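Local coordinates for protein EF0056 (Enterococcus faecalis, PDB 6ORI) that is an enterococcal surface protein with immunoglobulin-like domains, its exact function unknown, though it is probably involved in biofilm formation at the cell surface, at residues Val101-Ser106 / Thr111-Val116; Glu69-Leu74 / Asp176-Val181; Phe36-Ile41 / Leu165-Tyr170. All blocks are in the same frame, centred on the assembly; numbering follows the deposited sequence. Where two conformers were deposited one is given.

Contact 1 (Val101-Ser106 / Thr111-Val116)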
# COMPACT_ATOMS: atom_id res chain seq x y z
N VAL A 101 -10.78 18.26 -4.39
CA VAL A 101 -11.94 18.93 -3.80
C VAL A 101 -12.41 18.17 -2.59
O VAL A 101 -12.59 16.95 -2.64
CB VAL A 101 -13.08 19.00 -4.85
CG1 VAL A 101 -14.38 19.49 -4.25
CG2 VAL A 101 -12.65 19.87 -6.01
N ARG A 102 -12.63 18.87 -1.49
CA ARG A 102 -13.06 18.23 -0.27
C ARG A 102 -14.54 17.86 -0.34
O ARG A 102 -15.37 18.65 -0.79
CB ARG A 102 -12.77 19.12 0.92
CG ARG A 102 -12.84 18.39 2.23
CD ARG A 102 -12.19 19.21 3.34
NE ARG A 102 -12.15 18.47 4.58
CZ ARG A 102 -11.43 18.81 5.64
NH1 ARG A 102 -10.66 19.90 5.62
NH2 ARG A 102 -11.48 18.06 6.72
N ILE A 103 -14.88 16.67 0.10
CA ILE A 103 -16.26 16.24 0.17
C ILE A 103 -16.83 16.64 1.54
O ILE A 103 -16.19 16.47 2.57
CB ILE A 103 -16.35 14.70 -0.04
CG1 ILE A 103 -15.87 14.35 -1.46
CG2 ILE A 103 -17.78 14.22 0.18
CD1 ILE A 103 -15.70 12.88 -1.71
N ASN A 104 -18.06 17.17 1.54
CA ASN A 104 -18.74 17.56 2.75
C ASN A 104 -19.90 16.64 2.98
O ASN A 104 -20.35 15.96 2.06
CB ASN A 104 -19.21 18.99 2.62
CG ASN A 104 -18.09 19.89 2.22
OD1 ASN A 104 -17.06 19.94 2.91
ND2 ASN A 104 -18.21 20.54 1.08
N ASP A 105 -20.37 16.58 4.22
CA ASP A 105 -21.52 15.74 4.53
C ASP A 105 -22.83 16.52 4.41
O ASP A 105 -22.81 17.69 4.00
CB ASP A 105 -21.36 15.06 5.89
CG ASP A 105 -21.40 16.01 7.08
OD1 ASP A 105 -21.93 17.12 6.98
OD2 ASP A 105 -20.89 15.61 8.16
N SER A 106 -23.93 15.89 4.80
CA SER A 106 -25.27 16.47 4.68
C SER A 106 -25.64 17.33 5.87
O SER A 106 -26.78 17.78 5.99
CB SER A 106 -26.30 15.34 4.56
OG SER A 106 -26.33 14.53 5.75
N THR A 111 -15.82 16.41 5.46
CA THR A 111 -15.37 15.05 5.74
C THR A 111 -13.87 15.02 5.52
O THR A 111 -13.26 16.00 5.13
CB THR A 111 -16.05 13.99 4.86
OG1 THR A 111 -15.49 14.00 3.55
CG2 THR A 111 -17.55 14.24 4.78
N ASN A 112 -13.27 13.86 5.76
CA ASN A 112 -11.85 13.66 5.56
C ASN A 112 -11.55 12.97 4.25
O ASN A 112 -10.52 12.31 4.15
CB ASN A 112 -11.24 12.88 6.73
CG ASN A 112 -11.77 11.46 6.86
OD1 ASN A 112 -12.88 11.16 6.45
ND2 ASN A 112 -10.99 10.58 7.45
N ILE A 113 -12.43 13.13 3.25
CA ILE A 113 -12.22 12.58 1.93
C ILE A 113 -12.19 13.71 0.89
O ILE A 113 -13.01 14.63 0.94
CB ILE A 113 -13.30 11.54 1.57
CG1 ILE A 113 -13.40 10.50 2.69
CG2 ILE A 113 -12.96 10.89 0.22
CD1 ILE A 113 -14.44 9.42 2.46
N TRP A 114 -11.23 13.63 -0.01
CA TRP A 114 -11.06 14.53 -1.13
C TRP A 114 -11.17 13.75 -2.44
O TRP A 114 -10.96 12.55 -2.49
CB TRP A 114 -9.68 15.18 -1.06
CG TRP A 114 -9.53 16.25 -0.02
CD1 TRP A 114 -9.52 17.59 -0.25
CD2 TRP A 114 -9.33 16.10 1.40
NE1 TRP A 114 -9.33 18.28 0.92
CE2 TRP A 114 -9.22 17.39 1.95
CE3 TRP A 114 -9.22 15.00 2.25
CZ2 TRP A 114 -9.03 17.61 3.30
CZ3 TRP A 114 -9.02 15.23 3.61
CH2 TRP A 114 -8.93 16.53 4.11
N LYS A 115 -11.46 14.46 -3.53
CA LYS A 115 -11.71 13.83 -4.83
C LYS A 115 -11.07 14.59 -5.98
O LYS A 115 -11.00 15.84 -5.97
CB LYS A 115 -13.21 13.69 -5.11
CG LYS A 115 -13.96 15.01 -5.15
CD LYS A 115 -15.46 14.81 -5.40
CE LYS A 115 -16.13 16.16 -5.39
NZ LYS A 115 -17.55 16.10 -5.84
N VAL A 116 -10.58 13.86 -6.98
CA VAL A 116 -10.10 14.42 -8.25
C VAL A 116 -10.37 13.40 -9.32
O VAL A 116 -10.35 12.21 -9.05
CB VAL A 116 -8.60 14.81 -8.15
CG1 VAL A 116 -7.68 13.60 -8.11
CG2 VAL A 116 -8.21 15.72 -9.29
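Arg102 lies extended alongside Trp114, and both side chains leave the same face of the sheet from a non-hydrogen-bonded antiparallel pair. With CG anti to the backbone N (chi1 -164°), the arginine chain runs along the indole: its CB sits over the five-membered ring as a CH-pi contact, 3.9 Å from the centroid, and the guanidinium reaches the six-membered ring, NE 3.5 Å from CZ2, with the planes 35° apart. A long aliphatic chain ending in a flat cation suits this place, because the guanidinium goes on to grip the carbonyl of Thr111 side-on: Arg102 NE lies 2.8 Å from Thr111 O, nearly in line with the C=O bond, and NH2 gives a second, more bent bond to the same oxygen.

Strands 98-104 and 113-117 are neighbours in the antiparallel sheet of an immunoglobulin-like domain, Val101 and Lys115 bonded both ways and Ile103 N reaching Ile113 O at 2.9 Å. The chain turns a corner at Asn112, and Thr111, just before it, binds back, OG1 donating to Ile103 O at 2.7 Å from above the carbonyl plane and the backbone N approaching that oxygen in the plane. Thr111 OG1 also accepts from Ile113 N, an ST turn. Val101 and Lys115 lie side by side on the face opposite Arg102 and Trp114, Lys115 CE 3.9 Å from Val101 CG1; Lys115 CD meets Ile103 CG1 at 4.0 Å, crossing at about a right angle.

Contact 2 (Glu69-Leu74 / Asp176-Val181)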
# COMPACT_ATOMS: atom_id res chain seq x y z
N GLU A 69 -13.25 8.41 -10.56
CA GLU A 69 -12.90 9.44 -9.58
C GLU A 69 -11.97 8.88 -8.51
O GLU A 69 -12.27 7.89 -7.86
CB GLU A 69 -14.15 9.99 -8.92
CG GLU A 69 -13.90 11.10 -7.93
CD GLU A 69 -15.19 11.71 -7.49
OE1 GLU A 69 -15.79 11.18 -6.53
OE2 GLU A 69 -15.63 12.68 -8.15
N ILE A 70 -10.83 9.55 -8.34
CA ILE A 70 -9.88 9.18 -7.31
C ILE A 70 -10.32 9.84 -6.03
O ILE A 70 -10.66 11.04 -6.02
CB ILE A 70 -8.48 9.69 -7.68
CG1 ILE A 70 -7.95 8.99 -8.94
CG2 ILE A 70 -7.49 9.49 -6.50
CD1 ILE A 70 -6.69 9.61 -9.50
N ARG A 71 -10.38 9.07 -4.96
CA ARG A 71 -10.67 9.59 -3.64
C ARG A 71 -9.48 9.37 -2.73
O ARG A 71 -8.81 8.34 -2.78
CB ARG A 71 -11.94 8.97 -3.07
CG ARG A 71 -13.15 9.55 -3.82
CD ARG A 71 -14.46 9.22 -3.22
NE ARG A 71 -15.53 9.77 -4.05
CZ ARG A 71 -16.81 9.55 -3.83
NH1 ARG A 71 -17.21 8.78 -2.83
NH2 ARG A 71 -17.70 10.08 -4.64
N LEU A 72 -9.19 10.39 -1.93
CA LEU A 72 -8.07 10.37 -0.99
C LEU A 72 -8.66 10.67 0.39
O LEU A 72 -9.19 11.76 0.63
CB LEU A 72 -7.04 11.42 -1.36
CG LEU A 72 -5.88 11.57 -0.39
CD1 LEU A 72 -5.00 10.33 -0.34
CD2 LEU A 72 -5.07 12.80 -0.76
N GLN A 73 -8.60 9.68 1.28
CA GLN A 73 -8.98 9.85 2.68
C GLN A 73 -7.72 10.09 3.50
O GLN A 73 -6.71 9.38 3.32
CB GLN A 73 -9.74 8.63 3.23
CG GLN A 73 -10.14 8.78 4.70
CD GLN A 73 -11.10 7.70 5.20
OE1 GLN A 73 -11.96 7.22 4.46
NE2 GLN A 73 -10.95 7.33 6.46
N LEU A 74 -7.77 11.09 4.38
CA LEU A 74 -6.67 11.37 5.29
C LEU A 74 -7.14 11.21 6.72
O LEU A 74 -8.27 11.53 7.05
CB LEU A 74 -6.13 12.78 5.10
CG LEU A 74 -5.57 13.10 3.74
CD1 LEU A 74 -5.15 14.55 3.73
CD2 LEU A 74 -4.42 12.20 3.36
N ASP A 176 -21.47 3.14 -11.28
CA ASP A 176 -21.68 2.03 -10.34
C ASP A 176 -22.01 2.56 -8.94
O ASP A 176 -21.62 1.97 -7.93
CB ASP A 176 -20.43 1.16 -10.29
CG ASP A 176 -20.12 0.50 -11.62
OD1 ASP A 176 -20.95 -0.32 -12.06
OD2 ASP A 176 -19.06 0.78 -12.22
N ASP A 177 -22.71 3.69 -8.90
CA ASP A 177 -23.15 4.30 -7.64
C ASP A 177 -22.01 4.55 -6.66
O ASP A 177 -22.14 4.37 -5.46
CB ASP A 177 -24.26 3.45 -7.01
CG ASP A 177 -25.44 3.25 -7.95
OD1 ASP A 177 -25.69 4.15 -8.79
OD2 ASP A 177 -26.10 2.19 -7.87
N ASP A 178 -20.88 5.00 -7.21
CA ASP A 178 -19.68 5.34 -6.42
C ASP A 178 -19.08 4.18 -5.65
O ASP A 178 -18.37 4.36 -4.66
CB ASP A 178 -19.94 6.54 -5.50
CG ASP A 178 -20.05 7.82 -6.27
OD1 ASP A 178 -19.74 7.82 -7.47
OD2 ASP A 178 -20.45 8.84 -5.65
N LYS A 179 -19.35 2.97 -6.12
CA LYS A 179 -18.70 1.79 -5.59
C LYS A 179 -17.22 1.82 -5.97
O LYS A 179 -16.80 2.54 -6.90
CB LYS A 179 -19.37 0.52 -6.11
CG LYS A 179 -20.72 0.24 -5.45
CD LYS A 179 -21.32 -1.06 -5.97
CE LYS A 179 -22.56 -1.46 -5.21
NZ LYS A 179 -23.73 -0.64 -5.63
N ILE A 180 -16.45 1.07 -5.21
CA ILE A 180 -15.01 1.05 -5.35
C ILE A 180 -14.56 0.01 -6.35
O ILE A 180 -15.07 -1.11 -6.39
CB ILE A 180 -14.39 0.77 -3.98
CG1 ILE A 180 -14.75 1.92 -3.04
CG2 ILE A 180 -12.89 0.57 -4.08
CD1 ILE A 180 -14.28 1.69 -1.61
N VAL A 181 -13.58 0.37 -7.17
CA VAL A 181 -13.01 -0.57 -8.12
C VAL A 181 -12.10 -1.53 -7.36
O VAL A 181 -11.11 -1.11 -6.75
CB VAL A 181 -12.26 0.16 -9.21
CG1 VAL A 181 -11.70 -0.79 -10.23
CG2 VAL A 181 -13.19 1.15 -9.90
O HOH W 1 -20.25 8.91 -3.00
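This is a salt bridge between side chains, with no backbone pairing, joining Arg71 in the middle of strand 68-74 to Asp178 in the tight turn that leads into strand 179-181. Arg71 NH2 reaches Asp178 OD2 at 3.2 Å, and as a hydrogen bond the link is weak, since the N-H points well off the oxygen (136°). The guanidinium and carboxylate planes stand 74° apart, so the two groups do not form a coplanar, two-pronged pair.

The firmer hold on the arginine comes from its own strand. Glu69, two residues earlier and therefore on the same side of the strand, offers OE1 to both Arg71 NE and Arg71 NH2, each 2.9 Å away. That oxygen lies close to the guanidinium plane, and the side-on grip fixes the rotation of the group. Arg71 keeps an extended chain from CG to NE, which carries its charge out to the aspartate.

Asp176 to Lys179 form a type I' beta turn, closed by a backbone bond from Lys179 N to Asp176 O at 3.1 Å. It belongs to the hairpin between strands 166-173 and 179-181, and the bridge runs from this turn to strand 68-74, which pairs with the hairpin's first strand. Asp178 suits its place twice over: its positive phi (62°) is tolerated better by aspartate, asparagine and glycine than by most residues, and its short acidic side chain faces a buried cation. Its OD1 is held by His174, and Glu21 binds Arg71 NH1. A water completes the link, accepting from Arg71 NH1 at 3.0 Å and donating to Asp178 OD2 at 2.7 Å. Glu69, Arg71 and Asp178 form a salt-bridge network in which the arginine lies between like charges, Glu69 OE1 being 5.3 Å from Asp178 OD1, and probably offsets their repulsion.

Contact 3 (Phe36-Ile41 / Leu165-Tyr170)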
# COMPACT_ATOMS: atom_id res chain seq x y z
N PHE A 36 -0.52 6.53 -3.46
CA PHE A 36 -0.26 7.83 -2.86
C PHE A 36 1.07 7.75 -2.16
O PHE A 36 1.26 6.92 -1.28
CB PHE A 36 -1.37 8.16 -1.86
CG PHE A 36 -1.20 9.45 -1.11
CD1 PHE A 36 -1.43 10.68 -1.72
CD2 PHE A 36 -0.83 9.44 0.21
CE1 PHE A 36 -1.28 11.85 -1.00
CE2 PHE A 36 -0.70 10.62 0.91
CZ PHE A 36 -0.92 11.81 0.30
N ASN A 37 2.01 8.61 -2.57
CA ASN A 37 3.38 8.53 -2.07
C ASN A 37 3.81 9.87 -1.47
O ASN A 37 4.36 10.72 -2.17
CB ASN A 37 4.35 8.12 -3.17
CG ASN A 37 5.77 7.97 -2.64
OD1 ASN A 37 5.97 7.80 -1.45
ND2 ASN A 37 6.74 8.08 -3.52
N PRO A 38 3.56 10.05 -0.17
CA PRO A 38 3.95 11.28 0.52
C PRO A 38 5.38 11.21 1.05
O PRO A 38 5.87 10.11 1.41
CB PRO A 38 2.97 11.32 1.71
CG PRO A 38 2.77 9.87 2.06
CD PRO A 38 2.85 9.12 0.73
N LYS A 39 6.04 12.35 1.12
CA LYS A 39 7.32 12.43 1.80
C LYS A 39 7.14 12.16 3.29
O LYS A 39 6.07 12.39 3.87
CB LYS A 39 7.92 13.81 1.61
CG LYS A 39 8.37 14.11 0.19
CD LYS A 39 9.50 13.20 -0.24
CE LYS A 39 10.02 13.61 -1.58
NZ LYS A 39 10.36 12.43 -2.42
N ALA A 40 8.20 11.69 3.94
CA ALA A 40 8.18 11.53 5.39
C ALA A 40 8.05 12.86 6.13
O ALA A 40 8.58 13.88 5.67
CB ALA A 40 9.45 10.84 5.83
N ILE A 41 7.32 12.85 7.24
CA ILE A 41 7.09 14.04 8.07
C ILE A 41 8.19 14.07 9.12
O ILE A 41 7.98 13.69 10.27
CB ILE A 41 5.69 14.07 8.72
CG1 ILE A 41 4.59 13.75 7.69
CG2 ILE A 41 5.43 15.42 9.33
CD1 ILE A 41 3.16 13.63 8.29
N LEU A 165 -0.78 7.77 11.59
CA LEU A 165 -1.55 8.69 10.75
C LEU A 165 -1.80 8.06 9.41
O LEU A 165 -0.89 7.91 8.60
CB LEU A 165 -0.81 10.01 10.55
CG LEU A 165 -0.56 10.85 11.81
CD1 LEU A 165 0.50 11.92 11.51
CD2 LEU A 165 -1.84 11.47 12.33
N MET A 166 -3.04 7.69 9.17
CA MET A 166 -3.37 6.95 7.98
C MET A 166 -3.70 7.79 6.77
O MET A 166 -4.03 8.99 6.86
CB MET A 166 -4.54 6.02 8.29
CG MET A 166 -5.88 6.70 8.47
SD MET A 166 -6.80 7.11 6.97
CE MET A 166 -7.29 5.49 6.45
N TYR A 167 -3.60 7.14 5.62
CA TYR A 167 -4.19 7.63 4.38
C TYR A 167 -4.77 6.44 3.63
O TYR A 167 -4.32 5.31 3.81
CB TYR A 167 -3.18 8.38 3.52
CG TYR A 167 -1.95 7.61 3.14
CD1 TYR A 167 -1.97 6.67 2.12
CD2 TYR A 167 -0.75 7.86 3.77
CE1 TYR A 167 -0.80 5.98 1.78
CE2 TYR A 167 0.41 7.21 3.42
CZ TYR A 167 0.38 6.28 2.43
OH TYR A 167 1.56 5.64 2.12
N ARG A 168 -5.78 6.69 2.81
CA ARG A 168 -6.32 5.69 1.89
C ARG A 168 -6.60 6.36 0.56
O ARG A 168 -7.30 7.38 0.51
CB ARG A 168 -7.60 5.08 2.45
CG ARG A 168 -8.29 4.06 1.53
CD ARG A 168 -9.73 3.78 1.97
NE ARG A 168 -10.27 2.56 1.39
CZ ARG A 168 -11.57 2.29 1.26
NH1 ARG A 168 -12.50 3.16 1.64
NH2 ARG A 168 -11.93 1.12 0.75
N ILE A 169 -6.07 5.81 -0.53
CA ILE A 169 -6.39 6.27 -1.87
C ILE A 169 -7.13 5.16 -2.61
O ILE A 169 -6.81 3.98 -2.46
CB ILE A 169 -5.13 6.77 -2.60
CG1 ILE A 169 -5.53 7.57 -3.85
CG2 ILE A 169 -4.19 5.62 -2.93
CD1 ILE A 169 -4.38 8.29 -4.52
N TYR A 170 -8.16 5.52 -3.35
CA TYR A 170 -8.98 4.52 -4.01
C TYR A 170 -9.71 5.12 -5.19
O TYR A 170 -9.74 6.33 -5.36
CB TYR A 170 -9.96 3.86 -3.03
CG TYR A 170 -10.91 4.77 -2.27
CD1 TYR A 170 -10.45 5.55 -1.20
CD2 TYR A 170 -12.26 4.80 -2.56
CE1 TYR A 170 -11.33 6.36 -0.49
CE2 TYR A 170 -13.14 5.61 -1.85
CZ TYR A 170 -12.65 6.37 -0.81
OH TYR A 170 -13.48 7.17 -0.05
O HOH W 2 2.18 4.53 -0.40
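Strands 36-38 and 166-170 run roughly antiparallel, their directions 146° apart, but their axes come no closer than 8.5 Å, so side chains rather than backbone bonds join them. The main meeting is a T-shaped (edge-to-face) pair in which the edge of Phe36 is turned to the face of Tyr167, centroids 4.9 Å apart and planes at 66°. Phe36 CD2 stands over the centre of the tyrosine ring, 3.6 Å from Tyr167 CD1. Tyr167 holds its ring there with CG between its backbone N and carbonyl carbon (chi1 57°).

Such facing of two layers by apolar side chains is the core packing of a beta sandwich, as expected of an immunoglobulin-like domain. Pro38 follows on the same strand and lays CG 3.8 Å from Tyr167 CE2, while Ile169 presses CG2 to Phe36 CB at 3.9 Å. Phe36 offers a wholly apolar ring edge; Tyr167, only partly buried, gives a ring face to the core while its hydroxyl hydrogen-bonds a water, which lies 2.8 Å from Tyr167 OH and donates to Phe36 O at 2.7 Å. Phe190 lies edge-to-face with Tyr167, and Leu72 of strand 68-74 touches Phe36.

All three contacts belong to one antiparallel sheet that curls on itself, and strand 68-74 connects them. On one side it pairs with strand 113-117 of contact 1, as in Ile70 N to Val116 O at 2.8 Å; on the other it pairs with strand 166-173 of contact 3, as in Arg71 N to Tyr170 O at 2.8 Å. The centres of contacts 1 and 2 are about 11 Å apart, and contact 3 lies about 16 Å from each. Ile113 CD1 of contact 1 also meets Tyr170 OH of contact 3 at 3.5 Å. The calcium ligand Ser162 precedes segment 165-170 by three residues, the others come far later in the chain, and no calcium ligand belongs to these contacts.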